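Local coordinates for protein elongation factor G (Thermus thermophilus, PDB 2DY1) that binds GTP with a magnesium ion and, as an elongation factor of the EF-G family, probably hydrolyses it in the translocation step of protein synthesis, at residues K461-G466 / W484-P489; Y493-R498 / F533-Y538. All coordinates share one frame; numbering follows the deposited sequence.

Contact 1. Residues K461-G466 / W484-P489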
loop_
_atom_site.group_PDB
_atom_site.type_symbol
_atom_site.label_atom_id
_atom_site.label_comp_id
_atom_site.label_asym_id
_atom_site.label_seq_id
_atom_site.Cartn_x
_atom_site.Cartn_y
_atom_site.Cartn_z
ATOM N N LYS A 461 -23.567 -15.990 -31.928
ATOM C CA LYS A 461 -24.311 -14.938 -32.610
ATOM C C LYS A 461 -25.666 -15.356 -33.184
ATOM O O LYS A 461 -26.492 -14.500 -33.521
ATOM C CB LYS A 461 -23.450 -14.332 -33.720
ATOM C CG LYS A 461 -22.364 -13.376 -33.226
ATOM C CD LYS A 461 -21.699 -12.669 -34.402
ATOM C CE LYS A 461 -20.800 -11.527 -33.949
ATOM N NZ LYS A 461 -20.166 -10.824 -35.105
ATOM N N LYS A 462 -25.903 -16.658 -33.298
ATOM C CA LYS A 462 -27.181 -17.121 -33.822
ATOM C C LYS A 462 -27.709 -18.344 -33.089
ATOM O O LYS A 462 -26.961 -19.085 -32.441
ATOM C CB LYS A 462 -27.083 -17.410 -35.326
ATOM C CG LYS A 462 -26.250 -18.619 -35.707
ATOM C CD LYS A 462 -26.254 -18.811 -37.228
ATOM C CE LYS A 462 -25.442 -20.026 -37.651
ATOM N NZ LYS A 462 -25.495 -20.268 -39.122
ATOM N N VAL A 463 -29.019 -18.534 -33.180
ATOM C CA VAL A 463 -29.675 -19.654 -32.527
ATOM C C VAL A 463 -29.355 -20.943 -33.261
ATOM O O VAL A 463 -29.199 -20.953 -34.483
ATOM C CB VAL A 463 -31.202 -19.471 -32.514
ATOM C CG1 VAL A 463 -31.863 -20.683 -31.864
ATOM C CG2 VAL A 463 -31.571 -18.201 -31.761
ATOM N N ALA A 464 -29.256 -22.032 -32.506
ATOM C CA ALA A 464 -28.999 -23.340 -33.076
ATOM C C ALA A 464 -29.492 -24.400 -32.099
ATOM O O ALA A 464 -29.637 -24.139 -30.907
ATOM C CB ALA A 464 -27.504 -23.518 -33.357
ATOM N N GLU A 465 -29.762 -25.592 -32.607
ATOM C CA GLU A 465 -30.221 -26.664 -31.742
ATOM C C GLU A 465 -29.825 -28.006 -32.313
ATOM O O GLU A 465 -29.573 -28.150 -33.511
ATOM C CB GLU A 465 -31.735 -26.584 -31.524
ATOM C CG GLU A 465 -32.568 -26.927 -32.748
ATOM C CD GLU A 465 -34.057 -26.759 -32.509
ATOM O OE1 GLU A 465 -34.832 -27.390 -33.262
ATOM O OE2 GLU A 465 -34.448 -25.999 -31.589
ATOM N N GLY A 466 -29.749 -28.989 -31.438
ATOM C CA GLY A 466 -29.343 -30.297 -31.866
ATOM C C GLY A 466 -29.295 -31.289 -30.743
ATOM O O GLY A 466 -29.620 -30.992 -29.587
ATOM N N TRP A 484 -31.724 -33.073 -26.102
ATOM C CA TRP A 484 -31.881 -32.159 -27.209
ATOM C C TRP A 484 -31.708 -30.772 -26.585
ATOM O O TRP A 484 -32.439 -30.383 -25.658
ATOM C CB TRP A 484 -33.244 -32.298 -27.879
ATOM C CG TRP A 484 -33.298 -33.508 -28.751
ATOM C CD1 TRP A 484 -33.615 -34.780 -28.368
ATOM C CD2 TRP A 484 -32.995 -33.570 -30.156
ATOM N NE1 TRP A 484 -33.532 -35.631 -29.456
ATOM C CE2 TRP A 484 -33.154 -34.917 -30.560
ATOM C CE3 TRP A 484 -32.610 -32.617 -31.110
ATOM C CZ2 TRP A 484 -32.936 -35.336 -31.885
ATOM C CZ3 TRP A 484 -32.397 -33.035 -32.429
ATOM C CH2 TRP A 484 -32.561 -34.382 -32.798
ATOM N N LEU A 485 -30.747 -30.035 -27.127
ATOM C CA LEU A 485 -30.364 -28.716 -26.633
ATOM C C LEU A 485 -30.475 -27.593 -27.661
ATOM O O LEU A 485 -30.036 -27.735 -28.797
ATOM C CB LEU A 485 -28.901 -28.777 -26.178
ATOM C CG LEU A 485 -28.251 -27.445 -25.779
ATOM C CD1 LEU A 485 -28.806 -27.016 -24.424
ATOM C CD2 LEU A 485 -26.727 -27.618 -25.680
ATOM N N ARG A 486 -31.057 -26.473 -27.246
ATOM C CA ARG A 486 -31.153 -25.294 -28.102
ATOM C C ARG A 486 -30.328 -24.212 -27.390
ATOM O O ARG A 486 -30.484 -24.001 -26.190
ATOM C CB ARG A 486 -32.620 -24.845 -28.225
ATOM C CG ARG A 486 -32.863 -23.614 -29.081
ATOM C CD ARG A 486 -34.354 -23.265 -29.029
ATOM N NE ARG A 486 -34.731 -22.084 -29.806
ATOM C CZ ARG A 486 -34.903 -22.069 -31.125
ATOM N NH1 ARG A 486 -34.731 -23.169 -31.846
ATOM N NH2 ARG A 486 -35.266 -20.945 -31.730
ATOM N N LEU A 487 -29.444 -23.547 -28.133
ATOM C CA LEU A 487 -28.617 -22.464 -27.595
ATOM C C LEU A 487 -29.044 -21.162 -28.253
ATOM O O LEU A 487 -29.220 -21.095 -29.469
ATOM C CB LEU A 487 -27.127 -22.699 -27.899
ATOM C CG LEU A 487 -26.444 -23.875 -27.207
ATOM C CD1 LEU A 487 -24.969 -23.884 -27.617
ATOM C CD2 LEU A 487 -26.569 -23.761 -25.688
ATOM N N GLU A 488 -29.210 -20.119 -27.456
ATOM C CA GLU A 488 -29.612 -18.834 -28.005
ATOM C C GLU A 488 -28.722 -17.744 -27.459
ATOM O O GLU A 488 -28.376 -17.750 -26.271
ATOM C CB GLU A 488 -31.049 -18.513 -27.613
ATOM C CG GLU A 488 -32.040 -19.592 -27.979
ATOM C CD GLU A 488 -33.458 -19.219 -27.603
ATOM O OE1 GLU A 488 -33.642 -18.415 -26.662
ATOM O OE2 GLU A 488 -34.392 -19.743 -28.246
ATOM N N PRO A 489 -28.326 -16.792 -28.313
ATOM C CA PRO A 489 -27.474 -15.708 -27.823
ATOM C C PRO A 489 -28.250 -15.020 -26.706
ATOM O O PRO A 489 -29.469 -14.892 -26.793
ATOM C CB PRO A 489 -27.325 -14.811 -29.053
ATOM C CG PRO A 489 -27.394 -15.788 -30.191
ATOM C CD PRO A 489 -28.546 -16.683 -29.766
#
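The guanidinium group of Arg486 carries Val463 CG1 over one face, nearly centred, with Val463 CG1 3.4 Å from Arg486 CZ, while its edge is taken up by two carboxylates. At that edge Arg486 NH1 donates to Glu465 OE2 at 2.9 Å with a bent N-H...O angle of 144°; the oxygen lies close to the guanidinium plane, yet the nitrogen reaches it from above the carboxylate plane, because the two planes stand 75° apart. Arg486 NE turns to Glu488 within its own strand, meeting Glu488 OE2 on the anti side at 2.8 Å. Arg486 leaves the backbone with CG anti to N (chi1 179°) and stays extended to NE, which carries the charged group across to Val463 and Glu465. With an alanine here, Glu465 and Glu488 would probably be left without the cation between their carboxylates, and the methyl of Val463 would lose the flat group it covers. Val463 CG2 also packs on Pro489 CD at 3.9 Å, and Pro489 CG sits 3.5 Å from the carbonyl carbon C of Lys461. At the far end, the Trp484 ring passes obliquely by Gly466, with Trp484 CE3 3.6 Å from Gly466 C. The backbones are joined by two reciprocal pairs of bonds, Ala464 with Leu487 and Gly466 with Leu485; in the first, Leu487 N to Ala464 O measures 2.8 Å. Leu485, Leu487 and Ala464 occupy the face that packs on helix 549-566, opposite Glu465 and Arg486. The strand axes, nearly antiparallel, belong to a beta hairpin of strands 464-474 and 477-489 in EF-G domain IV; the segments lie at its open end, where the first strand begins and the second finishes.

Contact 2. Residues Y493-R498 / F533-Y538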
loop_
_atom_site.group_PDB
_atom_site.type_symbol
_atom_site.label_atom_id
_atom_site.label_comp_id
_atom_site.label_asym_id
_atom_site.label_seq_id
_atom_site.Cartn_x
_atom_site.Cartn_y
_atom_site.Cartn_z
ATOM N N TYR A 493 -26.003 -15.743 -18.854
ATOM C CA TYR A 493 -26.252 -17.175 -18.856
ATOM C C TYR A 493 -27.614 -17.514 -18.275
ATOM O O TYR A 493 -28.078 -16.891 -17.318
ATOM C CB TYR A 493 -25.167 -17.911 -18.058
ATOM C CG TYR A 493 -25.486 -19.365 -17.776
ATOM C CD1 TYR A 493 -26.140 -19.738 -16.606
ATOM C CD2 TYR A 493 -25.165 -20.361 -18.702
ATOM C CE1 TYR A 493 -26.472 -21.074 -16.359
ATOM C CE2 TYR A 493 -25.493 -21.699 -18.467
ATOM C CZ TYR A 493 -26.144 -22.046 -17.297
ATOM O OH TYR A 493 -26.481 -23.361 -17.067
ATOM N N GLY A 494 -28.244 -18.525 -18.862
ATOM C CA GLY A 494 -29.531 -18.976 -18.389
ATOM C C GLY A 494 -29.713 -20.424 -18.801
ATOM O O GLY A 494 -29.282 -20.814 -19.879
ATOM N N PHE A 495 -30.319 -21.217 -17.928
ATOM C CA PHE A 495 -30.602 -22.615 -18.232
ATOM C C PHE A 495 -32.106 -22.777 -18.085
ATOM O O PHE A 495 -32.682 -22.400 -17.059
ATOM C CB PHE A 495 -29.904 -23.556 -17.249
ATOM C CG PHE A 495 -30.233 -25.002 -17.468
ATOM C CD1 PHE A 495 -29.563 -25.740 -18.436
ATOM C CD2 PHE A 495 -31.242 -25.616 -16.729
ATOM C CE1 PHE A 495 -29.898 -27.078 -18.664
ATOM C CE2 PHE A 495 -31.582 -26.949 -16.953
ATOM C CZ PHE A 495 -30.904 -27.677 -17.923
ATOM N N GLU A 496 -32.742 -23.326 -19.116
ATOM C CA GLU A 496 -34.186 -23.543 -19.095
ATOM C C GLU A 496 -34.545 -25.007 -19.262
ATOM O O GLU A 496 -34.139 -25.632 -20.232
ATOM C CB GLU A 496 -34.873 -22.770 -20.232
ATOM C CG GLU A 496 -35.135 -21.307 -19.967
ATOM C CD GLU A 496 -35.789 -20.633 -21.161
ATOM O OE1 GLU A 496 -36.531 -21.319 -21.905
ATOM O OE2 GLU A 496 -35.569 -19.422 -21.344
ATOM N N TRP A 497 -35.299 -25.553 -18.320
ATOM C CA TRP A 497 -35.767 -26.925 -18.437
ATOM C C TRP A 497 -37.121 -26.832 -19.137
ATOM O O TRP A 497 -38.082 -26.283 -18.583
ATOM C CB TRP A 497 -35.964 -27.528 -17.062
ATOM C CG TRP A 497 -36.325 -28.964 -17.038
ATOM C CD1 TRP A 497 -37.494 -29.504 -16.589
ATOM C CD2 TRP A 497 -35.457 -30.064 -17.326
ATOM N NE1 TRP A 497 -37.408 -30.872 -16.563
ATOM C CE2 TRP A 497 -36.165 -31.244 -17.011
ATOM C CE3 TRP A 497 -34.145 -30.165 -17.814
ATOM C CZ2 TRP A 497 -35.603 -32.517 -17.159
ATOM C CZ3 TRP A 497 -33.584 -31.428 -17.963
ATOM C CH2 TRP A 497 -34.312 -32.589 -17.634
ATOM N N ARG A 498 -37.202 -27.349 -20.357
ATOM C CA ARG A 498 -38.457 -27.320 -21.099
ATOM C C ARG A 498 -38.858 -28.728 -21.511
ATOM O O ARG A 498 -39.525 -28.931 -22.515
ATOM C CB ARG A 498 -38.331 -26.414 -22.333
ATOM C CG ARG A 498 -38.167 -24.932 -21.985
ATOM C CD ARG A 498 -39.455 -24.367 -21.374
ATOM N NE ARG A 498 -39.326 -22.951 -21.046
ATOM C CZ ARG A 498 -38.809 -22.473 -19.915
ATOM N NH1 ARG A 498 -38.354 -23.295 -18.963
ATOM N NH2 ARG A 498 -38.751 -21.161 -19.732
ATOM N N PHE A 533 -25.109 -16.965 -23.380
ATOM C CA PHE A 533 -26.037 -17.879 -24.046
ATOM C C PHE A 533 -27.066 -18.430 -23.088
ATOM O O PHE A 533 -26.816 -18.553 -21.886
ATOM C CB PHE A 533 -25.308 -19.066 -24.689
ATOM C CG PHE A 533 -24.636 -19.979 -23.710
ATOM C CD1 PHE A 533 -23.297 -19.792 -23.362
ATOM C CD2 PHE A 533 -25.338 -21.031 -23.118
ATOM C CE1 PHE A 533 -22.671 -20.637 -22.446
ATOM C CE2 PHE A 533 -24.721 -21.876 -22.200
ATOM C CZ PHE A 533 -23.380 -21.682 -21.861
ATOM N N LYS A 534 -28.225 -18.766 -23.645
ATOM C CA LYS A 534 -29.299 -19.372 -22.885
ATOM C C LYS A 534 -29.305 -20.800 -23.407
ATOM O O LYS A 534 -29.239 -21.016 -24.621
ATOM C CB LYS A 534 -30.637 -18.690 -23.188
ATOM C CG LYS A 534 -31.811 -19.281 -22.419
ATOM C CD LYS A 534 -33.127 -18.587 -22.775
ATOM C CE LYS A 534 -33.102 -17.107 -22.416
ATOM N NZ LYS A 534 -34.407 -16.440 -22.697
ATOM N N ALA A 535 -29.332 -21.764 -22.490
ATOM C CA ALA A 535 -29.352 -23.173 -22.849
ATOM C C ALA A 535 -30.737 -23.709 -22.500
ATOM O O ALA A 535 -31.165 -23.657 -21.344
ATOM C CB ALA A 535 -28.274 -23.935 -22.067
ATOM N N ILE A 536 -31.426 -24.228 -23.508
ATOM C CA ILE A 536 -32.765 -24.775 -23.349
ATOM C C ILE A 536 -32.754 -26.278 -23.648
ATOM O O ILE A 536 -32.400 -26.693 -24.759
ATOM C CB ILE A 536 -33.741 -24.076 -24.327
ATOM C CG1 ILE A 536 -33.729 -22.559 -24.080
ATOM C CG2 ILE A 536 -35.146 -24.627 -24.136
ATOM C CD1 ILE A 536 -34.552 -21.764 -25.092
ATOM N N VAL A 537 -33.121 -27.093 -22.654
ATOM C CA VAL A 537 -33.191 -28.543 -22.854
ATOM C C VAL A 537 -34.669 -28.787 -23.111
ATOM O O VAL A 537 -35.510 -28.599 -22.221
ATOM C CB VAL A 537 -32.677 -29.293 -21.618
ATOM C CG1 VAL A 537 -32.948 -30.818 -21.762
ATOM C CG2 VAL A 537 -31.179 -29.032 -21.482
ATOM N N TYR A 538 -34.979 -29.201 -24.338
ATOM C CA TYR A 538 -36.367 -29.324 -24.756
ATOM C C TYR A 538 -36.903 -30.680 -25.153
ATOM O O TYR A 538 -38.094 -30.816 -25.416
ATOM C CB TYR A 538 -36.616 -28.345 -25.899
ATOM C CG TYR A 538 -35.856 -28.650 -27.176
ATOM C CD1 TYR A 538 -34.542 -28.196 -27.374
ATOM C CD2 TYR A 538 -36.456 -29.390 -28.195
ATOM C CE1 TYR A 538 -33.867 -28.479 -28.562
ATOM C CE2 TYR A 538 -35.791 -29.675 -29.374
ATOM C CZ TYR A 538 -34.498 -29.219 -29.554
ATOM O OH TYR A 538 -33.847 -29.506 -30.729
HETATM O O HOH W 1 -39.884 -28.515 -25.139
#
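Tyr493 sets CG anti to its amide nitrogen (chi1 169°) and Phe533 places its own between N and the carbonyl carbon (chi1 65°), and these two choices bring the rings together. The edge of Tyr493 faces the ring of Phe533 in an offset edge-to-face pair, planes at 90° and centroids 5.5 Å apart, with Tyr493 CE2 3.8 Å from Phe533 CE2. The tyrosine hydroxyl is hydrogen-bonded to Glu513 of helix 509-520, which probably limits the movement of the ring's outer end. On the face that holds Phe495, Ala535 and Trp497, Val537 spreads its methyls between two aromatics: Val537 CG2 touches Phe495 CE1 at 3.7 Å, and Val537 CG1 meets Trp497 CZ3 at 3.9 Å, both obliquely. On the opposite face, with Glu496, Lys534 and Ile536, aliphatic stems lead to charged tips on Glu496 and Lys534. Glu496 runs beside Ile536, pointing the same way, and Glu496 OE2 makes a weak salt bridge of 3.5 Å to Lys534 NZ. Glu496 OE1 lies above the rim of the Arg498 guanidinium, so that ion pair rests on charge and not on a directed N-H; Arg498 NH1 donates instead to Trp497 O, at 3.0 Å. Ile536 CG2 packs against Arg498 CG. Between the strands, Ala535 N to Gly494 O, Glu496 N to Ala535 O, Val537 N to Glu496 O and Arg498 N to Val537 O give the alternating ladder of a parallel pair, axes nearly parallel. The Gly494 N bond to Phe533 O is weak at 3.3 Å, and beyond the last rung one water donates to both Arg498 O and Tyr538 O. The three central backbone bonds, short and nearly straight, and apolar contact probably carry most of the pairing, while the ion pairs of Glu496 probably add only diffuse attraction.

In the fold
Contact 1 and contact 2 lie in one four-stranded mixed beta-sheet of EF-G domain IV, their centres about 9 Å apart. The strand order is 464-474, 477-489, 533-541, 494-497, so contact 1 joins one outer pair and contact 2 the other. Strands 477-489 and 533-541 are neighbours and stitch the two together, with probable hydrogen bonds from Lys534 N to Glu488 O and from Arg486 N to Ile536 O, both 2.8 Å. Along the chain the hairpin closes first; a beta-alpha-beta unit through helix 509-520 follows. Both contacts lie away from the GTP and magnesium sites and belong to the beta-sheet of domain IV.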